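Local coordinates for putative peptidase (Chlamydophila abortus, PDB 3CE2), which is probably a zinc-dependent oligopeptidase of the M3B family that degrades small bioactive peptides, at residues A[242-247]-A[521-526]; A[476-481]-A[499-504]; A[180-185]-A[526-531]. All coordinates share one frame; numbering follows the deposited sequence.

Contact 1: residues A[242-247]-A[521-526]; sequences TFANLL and IEWARI
In the peptidase family M3 region, helix 240-260 meets the linker between helices 494-509 and 536-553 where Trp523 runs its indole against Phe243, Ala244 and Leu247. The pairing illustrates how one large aromatic can join an irregular segment to a regular helix. From 521 to 525 the linker is coiled into turns, with Ala524 N bonded to Ile521 O and Arg525 N to Glu522 O. Trp523 holds CG between its backbone N and carbonyl carbon (chi1 62°), and from there the six-membered part of the indole extends to the helix rim-first. Its CH2 lies 3.7 Å from Ala244 N, which sits in the indole plane, while CZ3 lies 4.0 Å from Phe243 C. The methyl of Ala244 adds an apolar touch, CB to Trp523 CH2 at 4.0 Å. One turn further on, Leu247 sends CG anti to its backbone N (chi1 -176°), and its CD2 approaches Trp523 CE3 obliquely at 3.8 Å. Phe243 serves both linker residues: its CB is 4.2 Å from Ala524 CB, and Ala524 O stands over one face of its ring, toward the rim, 4.1 Å from Phe243 CD1. Ala524 CB in turn lies over one face of the Trp523 indole, toward the rim. Beyond the two segments, the ring of Tyr236 meets that of Phe243, and Leu497 of helix 494-509 packs on both Ala244 and Trp523. No hydrogen bond crosses between 242-247 and 521-526. The contact is therefore held by apolar burial, and the one polar atom of the indole, NE1, is satisfied elsewhere by Ser498 OG, a bond consistent with a settled rotation of the ring that presents its rim to the helix.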
loop_
_atom_site.group_PDB
_atom_site.type_symbol
_atom_site.label_atom_id
_atom_site.label_comp_id
_atom_site.label_asym_id
_atom_site.label_seq_id
_atom_site.Cartn_x
_atom_site.Cartn_y
_atom_site.Cartn_z
ATOM N N THR A 242 -8.208 12.546 -25.746
ATOM C CA THR A 242 -8.684 13.183 -24.536
ATOM C C THR A 242 -7.935 12.657 -23.312
ATOM O O THR A 242 -7.499 13.405 -22.436
ATOM C CB THR A 242 -10.182 12.956 -24.404
ATOM O OG1 THR A 242 -10.836 13.705 -25.443
ATOM C CG2 THR A 242 -10.697 13.378 -22.994
ATOM N N PHE A 243 -7.744 11.358 -23.258
ATOM C CA PHE A 243 -6.943 10.827 -22.190
ATOM C C PHE A 243 -5.506 11.341 -22.252
ATOM O O PHE A 243 -4.919 11.625 -21.216
ATOM C CB PHE A 243 -6.989 9.328 -22.237
ATOM C CG PHE A 243 -8.248 8.760 -21.693
ATOM C CD1 PHE A 243 -8.592 8.971 -20.362
ATOM C CD2 PHE A 243 -9.080 7.969 -22.494
ATOM C CE1 PHE A 243 -9.759 8.405 -19.838
ATOM C CE2 PHE A 243 -10.229 7.392 -21.981
ATOM C CZ PHE A 243 -10.575 7.611 -20.650
ATOM N N ALA A 244 -4.944 11.484 -23.451
ATOM C CA ALA A 244 -3.608 12.097 -23.595
ATOM C C ALA A 244 -3.622 13.511 -23.080
ATOM O O ALA A 244 -2.732 13.910 -22.335
ATOM C CB ALA A 244 -3.137 12.098 -25.026
ATOM N N ASN A 245 -4.613 14.292 -23.477
ATOM C CA ASN A 245 -4.673 15.656 -22.957
ATOM C C ASN A 245 -4.689 15.670 -21.449
ATOM O O ASN A 245 -3.972 16.447 -20.807
ATOM C CB ASN A 245 -5.921 16.378 -23.450
ATOM C CG ASN A 245 -5.776 16.852 -24.851
ATOM O OD1 ASN A 245 -4.676 17.144 -25.287
ATOM N ND2 ASN A 245 -6.875 16.914 -25.578
ATOM N N LEU A 246 -5.536 14.817 -20.881
ATOM C CA LEU A 246 -5.768 14.856 -19.462
ATOM C C LEU A 246 -4.510 14.414 -18.744
ATOM O O LEU A 246 -4.159 14.949 -17.716
ATOM C CB LEU A 246 -6.969 13.999 -19.086
ATOM C CG LEU A 246 -8.377 14.488 -19.460
ATOM C CD1 LEU A 246 -9.353 13.379 -19.154
ATOM C CD2 LEU A 246 -8.786 15.753 -18.708
ATOM N N LEU A 247 -3.803 13.451 -19.295
ATOM C CA LEU A 247 -2.597 12.963 -18.629
ATOM C C LEU A 247 -1.463 13.975 -18.769
ATOM O O LEU A 247 -0.798 14.297 -17.789
ATOM C CB LEU A 247 -2.204 11.603 -19.184
ATOM C CG LEU A 247 -1.020 10.920 -18.519
ATOM C CD1 LEU A 247 -1.283 10.658 -17.033
ATOM C CD2 LEU A 247 -0.727 9.623 -19.279
ATOM N N ILE A 521 -2.558 0.709 -25.710
ATOM C CA ILE A 521 -3.438 1.775 -25.235
ATOM C C ILE A 521 -3.544 1.698 -23.714
ATOM O O ILE A 521 -4.128 2.574 -23.093
ATOM C CB ILE A 521 -4.853 1.703 -25.899
ATOM C CG1 ILE A 521 -5.582 3.045 -25.845
ATOM C CG2 ILE A 521 -5.722 0.664 -25.223
ATOM C CD1 ILE A 521 -4.723 4.234 -26.193
ATOM N N GLU A 522 -2.951 0.661 -23.116
ATOM C CA GLU A 522 -3.088 0.420 -21.671
ATOM C C GLU A 522 -2.826 1.647 -20.822
ATOM O O GLU A 522 -3.503 1.864 -19.822
ATOM C CB GLU A 522 -2.224 -0.756 -21.193
ATOM C CG GLU A 522 -2.992 -2.083 -21.079
ATOM C CD GLU A 522 -2.188 -3.292 -21.581
ATOM O OE1 GLU A 522 -1.164 -3.635 -20.930
ATOM O OE2 GLU A 522 -2.589 -3.895 -22.621
ATOM N N TRP A 523 -1.859 2.466 -21.213
ATOM C CA TRP A 523 -1.533 3.631 -20.410
ATOM C C TRP A 523 -2.766 4.466 -20.124
ATOM O O TRP A 523 -2.848 5.120 -19.084
ATOM C CB TRP A 523 -0.492 4.487 -21.095
ATOM C CG TRP A 523 -0.940 5.017 -22.392
ATOM C CD1 TRP A 523 -0.679 4.493 -23.605
ATOM C CD2 TRP A 523 -1.703 6.208 -22.619
ATOM N NE1 TRP A 523 -1.244 5.265 -24.590
ATOM C CE2 TRP A 523 -1.877 6.329 -24.010
ATOM C CE3 TRP A 523 -2.258 7.185 -21.778
ATOM C CZ2 TRP A 523 -2.599 7.372 -24.590
ATOM C CZ3 TRP A 523 -2.957 8.231 -22.355
ATOM C CH2 TRP A 523 -3.117 8.320 -23.758
ATOM N N ALA A 524 -3.732 4.433 -21.039
ATOM C CA ALA A 524 -4.969 5.197 -20.870
ATOM C C ALA A 524 -5.916 4.701 -19.752
ATOM O O ALA A 524 -6.670 5.496 -19.202
ATOM C CB ALA A 524 -5.697 5.313 -22.177
ATOM N N ARG A 525 -5.871 3.411 -19.411
ATOM C CA ARG A 525 -6.768 2.864 -18.410
ATOM C C ARG A 525 -6.244 2.962 -16.999
ATOM O O ARG A 525 -6.943 2.588 -16.073
ATOM C CB ARG A 525 -7.158 1.413 -18.708
ATOM C CG ARG A 525 -6.373 0.772 -19.840
ATOM C CD ARG A 525 -7.124 -0.367 -20.602
ATOM N NE ARG A 525 -7.784 -1.362 -19.737
ATOM C CZ ARG A 525 -7.926 -2.657 -20.042
ATOM N NH1 ARG A 525 -7.433 -3.140 -21.180
ATOM N NH2 ARG A 525 -8.553 -3.479 -19.202
ATOM N N ILE A 526 -5.030 3.470 -16.824
ATOM C CA ILE A 526 -4.427 3.524 -15.501
ATOM C C ILE A 526 -4.672 4.827 -14.773
ATOM O O ILE A 526 -4.088 5.834 -15.141
ATOM C CB ILE A 526 -2.937 3.426 -15.594
ATOM C CG1 ILE A 526 -2.529 2.148 -16.304
ATOM C CG2 ILE A 526 -2.329 3.490 -14.202
ATOM C CD1 ILE A 526 -1.092 2.201 -16.712
#

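Contact 2: residues A[476-481]-A[499-504]; sequences ASFEYD and STYKNL
Phe478, on helix 451-487, is the side chain around which Leu504, Tyr501 and Thr500 of helix 494-509 gather. The two helices follow one another in the chain as a helical hairpin; the axes of the short segments approach to 10.1 Å and their directions differ by 146°, roughly antiparallel. At the root of the side chain, Phe478 CB is 3.5 Å from Leu504 CD2, a methyl that also lies by the backbone N. With CG anti to the backbone N (chi1 -179°), the ring swings toward Tyr501 and Thr500. Here CG and CD1 lie under Tyr501 CD1, which stands above the middle of one face of the phenyl ring, 3.9 Å from Phe478 CG. The result is a T-shaped pair, with the edge of Tyr501 directed at the face of Phe478, ring centroids 5.2 Å apart and planes at 87°. Further out, Thr500 CG2 abuts the edge of the phenyl ring, 3.6 Å from Phe478 CD1 and 3.7 Å from CE1. Near the tip, CE2 touches CB of Trp523 in the following linker, and Tyr531 also packs on the ring. Asp481, one turn before the zinc-binding His484, flanks the cluster with OD2 3.8 Å from Leu504 CD1. Two hydroxyls turn back to their own helices: Thr500 OG1 bonds to Tyr496 O, and Ser477 OG mainly to Leu474 O, with Val473 O also within bonding distance. Cohesion between the helices thus rests on methyl and aromatic contacts, while the hydroxyls of Ser477 and Thr500 spend their hydrogen bonds within their own helix.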
loop_
_atom_site.group_PDB
_atom_site.type_symbol
_atom_site.label_atom_id
_atom_site.label_comp_id
_atom_site.label_asym_id
_atom_site.label_seq_id
_atom_site.Cartn_x
_atom_site.Cartn_y
_atom_site.Cartn_z
ATOM N N ALA A 476 6.359 2.117 -13.562
ATOM C CA ALA A 476 7.377 3.057 -13.041
ATOM C C ALA A 476 8.270 3.666 -14.105
ATOM O O ALA A 476 8.508 4.874 -14.071
ATOM C CB ALA A 476 8.209 2.430 -11.968
ATOM N N SER A 477 8.765 2.879 -15.056
ATOM C CA SER A 477 9.593 3.504 -16.093
ATOM C C SER A 477 8.755 4.388 -16.986
ATOM O O SER A 477 9.199 5.481 -17.405
ATOM C CB SER A 477 10.366 2.498 -16.940
ATOM O OG SER A 477 9.661 1.298 -16.986
ATOM N N PHE A 478 7.543 3.919 -17.276
ATOM C CA PHE A 478 6.637 4.719 -18.071
ATOM C C PHE A 478 6.471 6.082 -17.420
ATOM O O PHE A 478 6.677 7.127 -18.053
ATOM C CB PHE A 478 5.282 4.050 -18.224
ATOM C CG PHE A 478 4.348 4.844 -19.061
ATOM C CD1 PHE A 478 4.713 5.223 -20.339
ATOM C CD2 PHE A 478 3.123 5.274 -18.557
ATOM C CE1 PHE A 478 3.859 5.985 -21.115
ATOM C CE2 PHE A 478 2.261 6.045 -19.335
ATOM C CZ PHE A 478 2.631 6.396 -20.613
ATOM N N GLU A 479 6.131 6.068 -16.136
ATOM C CA GLU A 479 5.890 7.296 -15.406
ATOM C C GLU A 479 7.173 8.135 -15.368
ATOM O O GLU A 479 7.159 9.374 -15.354
ATOM C CB GLU A 479 5.361 6.962 -14.006
ATOM C CG GLU A 479 5.148 8.149 -13.118
ATOM C CD GLU A 479 4.458 7.802 -11.782
ATOM O OE1 GLU A 479 4.536 6.632 -11.320
ATOM O OE2 GLU A 479 3.834 8.724 -11.185
ATOM N N TYR A 480 8.302 7.456 -15.376
ATOM C CA TYR A 480 9.550 8.157 -15.371
ATOM C C TYR A 480 9.799 8.837 -16.715
ATOM O O TYR A 480 10.124 10.026 -16.759
ATOM C CB TYR A 480 10.657 7.177 -15.066
ATOM C CG TYR A 480 12.011 7.802 -15.075
ATOM C CD1 TYR A 480 12.509 8.450 -13.943
ATOM C CD2 TYR A 480 12.807 7.746 -16.216
ATOM C CE1 TYR A 480 13.762 9.030 -13.946
ATOM C CE2 TYR A 480 14.054 8.320 -16.235
ATOM C CZ TYR A 480 14.530 8.952 -15.097
ATOM O OH TYR A 480 15.776 9.514 -15.129
ATOM N N ASP A 481 9.646 8.090 -17.812
ATOM C CA ASP A 481 9.923 8.641 -19.155
ATOM C C ASP A 481 9.016 9.797 -19.521
ATOM O O ASP A 481 9.418 10.677 -20.270
ATOM C CB ASP A 481 9.785 7.588 -20.253
ATOM C CG ASP A 481 10.819 6.481 -20.148
ATOM O OD1 ASP A 481 11.770 6.640 -19.353
ATOM O OD2 ASP A 481 10.678 5.441 -20.854
ATOM N N SER A 499 3.721 5.223 -28.044
ATOM C CA SER A 499 4.991 4.647 -28.517
ATOM C C SER A 499 5.850 4.276 -27.349
ATOM O O SER A 499 6.396 3.188 -27.282
ATOM C CB SER A 499 5.781 5.647 -29.349
ATOM O OG SER A 499 5.146 5.827 -30.588
ATOM N N THR A 500 5.982 5.230 -26.441
ATOM C CA THR A 500 6.674 5.041 -25.200
ATOM C C THR A 500 6.185 3.756 -24.534
ATOM O O THR A 500 6.985 2.917 -24.093
ATOM C CB THR A 500 6.377 6.223 -24.293
ATOM O OG1 THR A 500 6.834 7.413 -24.929
ATOM C CG2 THR A 500 7.074 6.089 -22.978
ATOM N N TYR A 501 4.874 3.591 -24.458
ATOM C CA TYR A 501 4.346 2.450 -23.741
ATOM C C TYR A 501 4.591 1.174 -24.547
ATOM O O TYR A 501 4.832 0.092 -23.986
ATOM C CB TYR A 501 2.867 2.659 -23.414
ATOM C CG TYR A 501 2.341 1.746 -22.362
ATOM C CD1 TYR A 501 2.400 2.094 -21.018
ATOM C CD2 TYR A 501 1.780 0.536 -22.698
ATOM C CE1 TYR A 501 1.923 1.238 -20.033
ATOM C CE2 TYR A 501 1.307 -0.330 -21.726
ATOM C CZ TYR A 501 1.382 0.024 -20.394
ATOM O OH TYR A 501 0.883 -0.847 -19.424
ATOM N N LYS A 502 4.548 1.298 -25.863
ATOM C CA LYS A 502 4.769 0.124 -26.711
ATOM C C LYS A 502 6.190 -0.438 -26.565
ATOM O O LYS A 502 6.362 -1.633 -26.337
ATOM C CB LYS A 502 4.465 0.413 -28.179
ATOM C CG LYS A 502 4.668 -0.819 -29.032
ATOM C CD LYS A 502 3.962 -0.742 -30.364
ATOM C CE LYS A 502 3.576 -2.174 -30.798
ATOM N NZ LYS A 502 3.227 -2.318 -32.251
ATOM N N ASN A 503 7.191 0.432 -26.689
ATOM C CA ASN A 503 8.591 0.045 -26.494
ATOM C C ASN A 503 8.739 -0.605 -25.148
ATOM O O ASN A 503 9.360 -1.658 -25.028
ATOM C CB ASN A 503 9.568 1.231 -26.648
ATOM C CG ASN A 503 9.451 1.924 -28.031
ATOM O OD1 ASN A 503 9.168 1.286 -29.058
ATOM N ND2 ASN A 503 9.659 3.234 -28.049
ATOM N N LEU A 504 8.138 -0.004 -24.134
ATOM C CA LEU A 504 8.209 -0.582 -22.807
ATOM C C LEU A 504 7.588 -1.968 -22.760
ATOM O O LEU A 504 8.192 -2.900 -22.219
ATOM C CB LEU A 504 7.563 0.327 -21.763
ATOM C CG LEU A 504 8.459 1.232 -20.924
ATOM C CD1 LEU A 504 9.502 1.947 -21.780
ATOM C CD2 LEU A 504 7.585 2.245 -20.187
#

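Contact 3: residues A[180-185]-A[526-531]; sequences VASKAF and IPHFYY
Phe185 and His528 form the dense part of this contact, between helix 180-192 and the short 3-10 turn at 528-529. Their rings make an offset stack, centroids 4.5 Å apart and planes at 26°, so the rings are tilted from parallel. Phe185 CB also makes a CH-pi contact, 3.8 Å from the centroid of the imidazole and over its face. CG of Phe185 stands anti to the backbone N (chi1 172°), which directs the ring onward over the linker, where CE2 is 3.4 Å from Pro527 CA and CZ is 4.1 Å from Ile526 C. Leu246 of helix 240-260 also packs on His528. The other side is looser and nearer solvent. Ser182, partly exposed, has its CB 4.1 Å from His528 CB and its CA 3.8 Å from His528 ND1, and Ala181 C lies 3.9 Å from the same ND1. With no hydrogen bond passing between 180-185 and 526-531, the attachment of the Oligopeptidase F region to the M3 region at this point depends on ring stacking, CH-pi contact and burial of the phenyl group, which favour a defined ring orientation without a directional polar bond.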
loop_
_atom_site.group_PDB
_atom_site.type_symbol
_atom_site.label_atom_id
_atom_site.label_comp_id
_atom_site.label_asym_id
_atom_site.label_seq_id
_atom_site.Cartn_x
_atom_site.Cartn_y
_atom_site.Cartn_z
ATOM N N VAL A 180 -8.548 19.174 -11.789
ATOM C CA VAL A 180 -9.486 18.923 -12.873
ATOM C C VAL A 180 -9.062 17.732 -13.700
ATOM O O VAL A 180 -9.898 16.929 -14.061
ATOM C CB VAL A 180 -9.774 20.136 -13.785
ATOM C CG1 VAL A 180 -8.574 20.499 -14.613
ATOM C CG2 VAL A 180 -10.911 19.785 -14.705
ATOM N N ALA A 181 -7.772 17.589 -13.972
ATOM C CA ALA A 181 -7.361 16.497 -14.831
ATOM C C ALA A 181 -7.890 15.161 -14.304
ATOM O O ALA A 181 -8.582 14.434 -15.026
ATOM C CB ALA A 181 -5.851 16.476 -15.032
ATOM N N SER A 182 -7.613 14.874 -13.037
ATOM C CA SER A 182 -8.009 13.612 -12.411
ATOM C C SER A 182 -9.501 13.425 -12.348
ATOM O O SER A 182 -9.990 12.302 -12.475
ATOM C CB SER A 182 -7.438 13.515 -11.008
ATOM O OG SER A 182 -6.234 14.272 -10.941
ATOM N N LYS A 183 -10.232 14.510 -12.150
ATOM C CA LYS A 183 -11.677 14.411 -12.010
ATOM C C LYS A 183 -12.317 14.039 -13.342
ATOM O O LYS A 183 -13.168 13.149 -13.420
ATOM C CB LYS A 183 -12.264 15.716 -11.477
ATOM C CG LYS A 183 -12.226 15.824 -9.959
ATOM C CD LYS A 183 -12.805 17.151 -9.446
ATOM C CE LYS A 183 -13.086 17.107 -7.930
ATOM N NZ LYS A 183 -13.701 18.394 -7.444
ATOM N N ALA A 184 -11.898 14.725 -14.396
ATOM C CA ALA A 184 -12.448 14.480 -15.697
ATOM C C ALA A 184 -12.120 13.040 -16.102
ATOM O O ALA A 184 -12.993 12.294 -16.583
ATOM C CB ALA A 184 -11.878 15.450 -16.666
ATOM N N PHE A 185 -10.864 12.647 -15.892
ATOM C CA PHE A 185 -10.482 11.272 -16.096
ATOM C C PHE A 185 -11.451 10.293 -15.446
ATOM O O PHE A 185 -11.805 9.290 -16.062
ATOM C CB PHE A 185 -9.083 10.980 -15.561
ATOM C CG PHE A 185 -8.744 9.514 -15.582
ATOM C CD1 PHE A 185 -8.264 8.919 -16.735
ATOM C CD2 PHE A 185 -8.969 8.719 -14.471
ATOM C CE1 PHE A 185 -7.988 7.574 -16.771
ATOM C CE2 PHE A 185 -8.676 7.374 -14.497
ATOM C CZ PHE A 185 -8.187 6.808 -15.647
ATOM N N ILE A 526 -5.030 3.470 -16.824
ATOM C CA ILE A 526 -4.427 3.524 -15.501
ATOM C C ILE A 526 -4.672 4.827 -14.773
ATOM O O ILE A 526 -4.088 5.834 -15.141
ATOM C CB ILE A 526 -2.937 3.426 -15.594
ATOM C CG1 ILE A 526 -2.529 2.148 -16.304
ATOM C CG2 ILE A 526 -2.329 3.490 -14.202
ATOM C CD1 ILE A 526 -1.092 2.201 -16.712
ATOM N N PRO A 527 -5.470 4.791 -13.694
ATOM C CA PRO A 527 -6.010 5.959 -12.975
ATOM C C PRO A 527 -4.964 6.973 -12.493
ATOM O O PRO A 527 -3.885 6.575 -12.048
ATOM C CB PRO A 527 -6.750 5.326 -11.797
ATOM C CG PRO A 527 -7.086 3.937 -12.289
ATOM C CD PRO A 527 -5.897 3.525 -13.082
ATOM N N HIS A 528 -5.301 8.267 -12.585
ATOM C CA HIS A 528 -4.320 9.360 -12.389
ATOM C C HIS A 528 -3.761 9.424 -10.983
ATOM O O HIS A 528 -2.718 10.098 -10.758
ATOM C CB HIS A 528 -4.903 10.729 -12.719
ATOM C CG HIS A 528 -5.109 10.966 -14.175
ATOM N ND1 HIS A 528 -5.341 12.223 -14.695
ATOM C CD2 HIS A 528 -5.136 10.111 -15.225
ATOM C CE1 HIS A 528 -5.504 12.131 -16.002
ATOM N NE2 HIS A 528 -5.389 10.860 -16.349
ATOM N N PHE A 529 -4.464 8.760 -10.046
ATOM C CA PHE A 529 -3.987 8.640 -8.662
ATOM C C PHE A 529 -2.825 7.651 -8.531
ATOM O O PHE A 529 -2.093 7.679 -7.530
ATOM C CB PHE A 529 -5.110 8.395 -7.642
ATOM C CG PHE A 529 -5.797 7.057 -7.758
ATOM C CD1 PHE A 529 -7.094 6.967 -8.292
ATOM C CD2 PHE A 529 -5.190 5.898 -7.278
ATOM C CE1 PHE A 529 -7.772 5.727 -8.375
ATOM C CE2 PHE A 529 -5.854 4.646 -7.357
ATOM C CZ PHE A 529 -7.149 4.563 -7.905
ATOM N N TYR A 530 -2.647 6.818 -9.572
ATOM C CA TYR A 530 -1.396 6.073 -9.783
ATOM C C TYR A 530 -0.303 6.972 -10.274
ATOM O O TYR A 530 0.758 6.513 -10.650
ATOM C CB TYR A 530 -1.561 4.889 -10.727
ATOM C CG TYR A 530 -2.376 3.852 -10.058
ATOM C CD1 TYR A 530 -1.907 3.223 -8.926
ATOM C CD2 TYR A 530 -3.653 3.564 -10.498
ATOM C CE1 TYR A 530 -2.655 2.313 -8.273
ATOM C CE2 TYR A 530 -4.418 2.652 -9.858
ATOM C CZ TYR A 530 -3.920 2.028 -8.735
ATOM O OH TYR A 530 -4.697 1.102 -8.079
ATOM N N TYR A 531 -0.540 8.269 -10.231
ATOM C CA TYR A 531 0.545 9.174 -10.532
ATOM C C TYR A 531 1.124 9.955 -9.318
ATOM O O TYR A 531 0.550 10.024 -8.216
ATOM C CB TYR A 531 0.214 10.026 -11.771
ATOM C CG TYR A 531 0.042 9.157 -13.005
ATOM C CD1 TYR A 531 1.027 9.103 -13.964
ATOM C CD2 TYR A 531 -1.065 8.358 -13.181
ATOM C CE1 TYR A 531 0.916 8.296 -15.094
ATOM C CE2 TYR A 531 -1.193 7.547 -14.318
ATOM C CZ TYR A 531 -0.187 7.529 -15.276
ATOM O OH TYR A 531 -0.250 6.756 -16.418
#

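The three contacts lie on the same side of the chain's centre. Contacts 1 and 3 lie on the linker between helices 494-509 and 536-553, share Ile526 and have centres about 9 Å apart; contact 2 packs beside it through Trp523, its centre about 13 Å from that of contact 1 and 17 Å from that of contact 3. Along the sequence they are nested: the hairpin of contact 2 falls inside the loop closed by contact 1, itself inside that closed by contact 3. Phe243 CE1 reaches Phe185 CD1 at 3.5 Å, and Glu479 OE2 accepts a bond from Phe533 N. Helices 180-192, 240-260, 451-487 and 494-509 thus all pack against one linker, bringing together regions far apart in sequence.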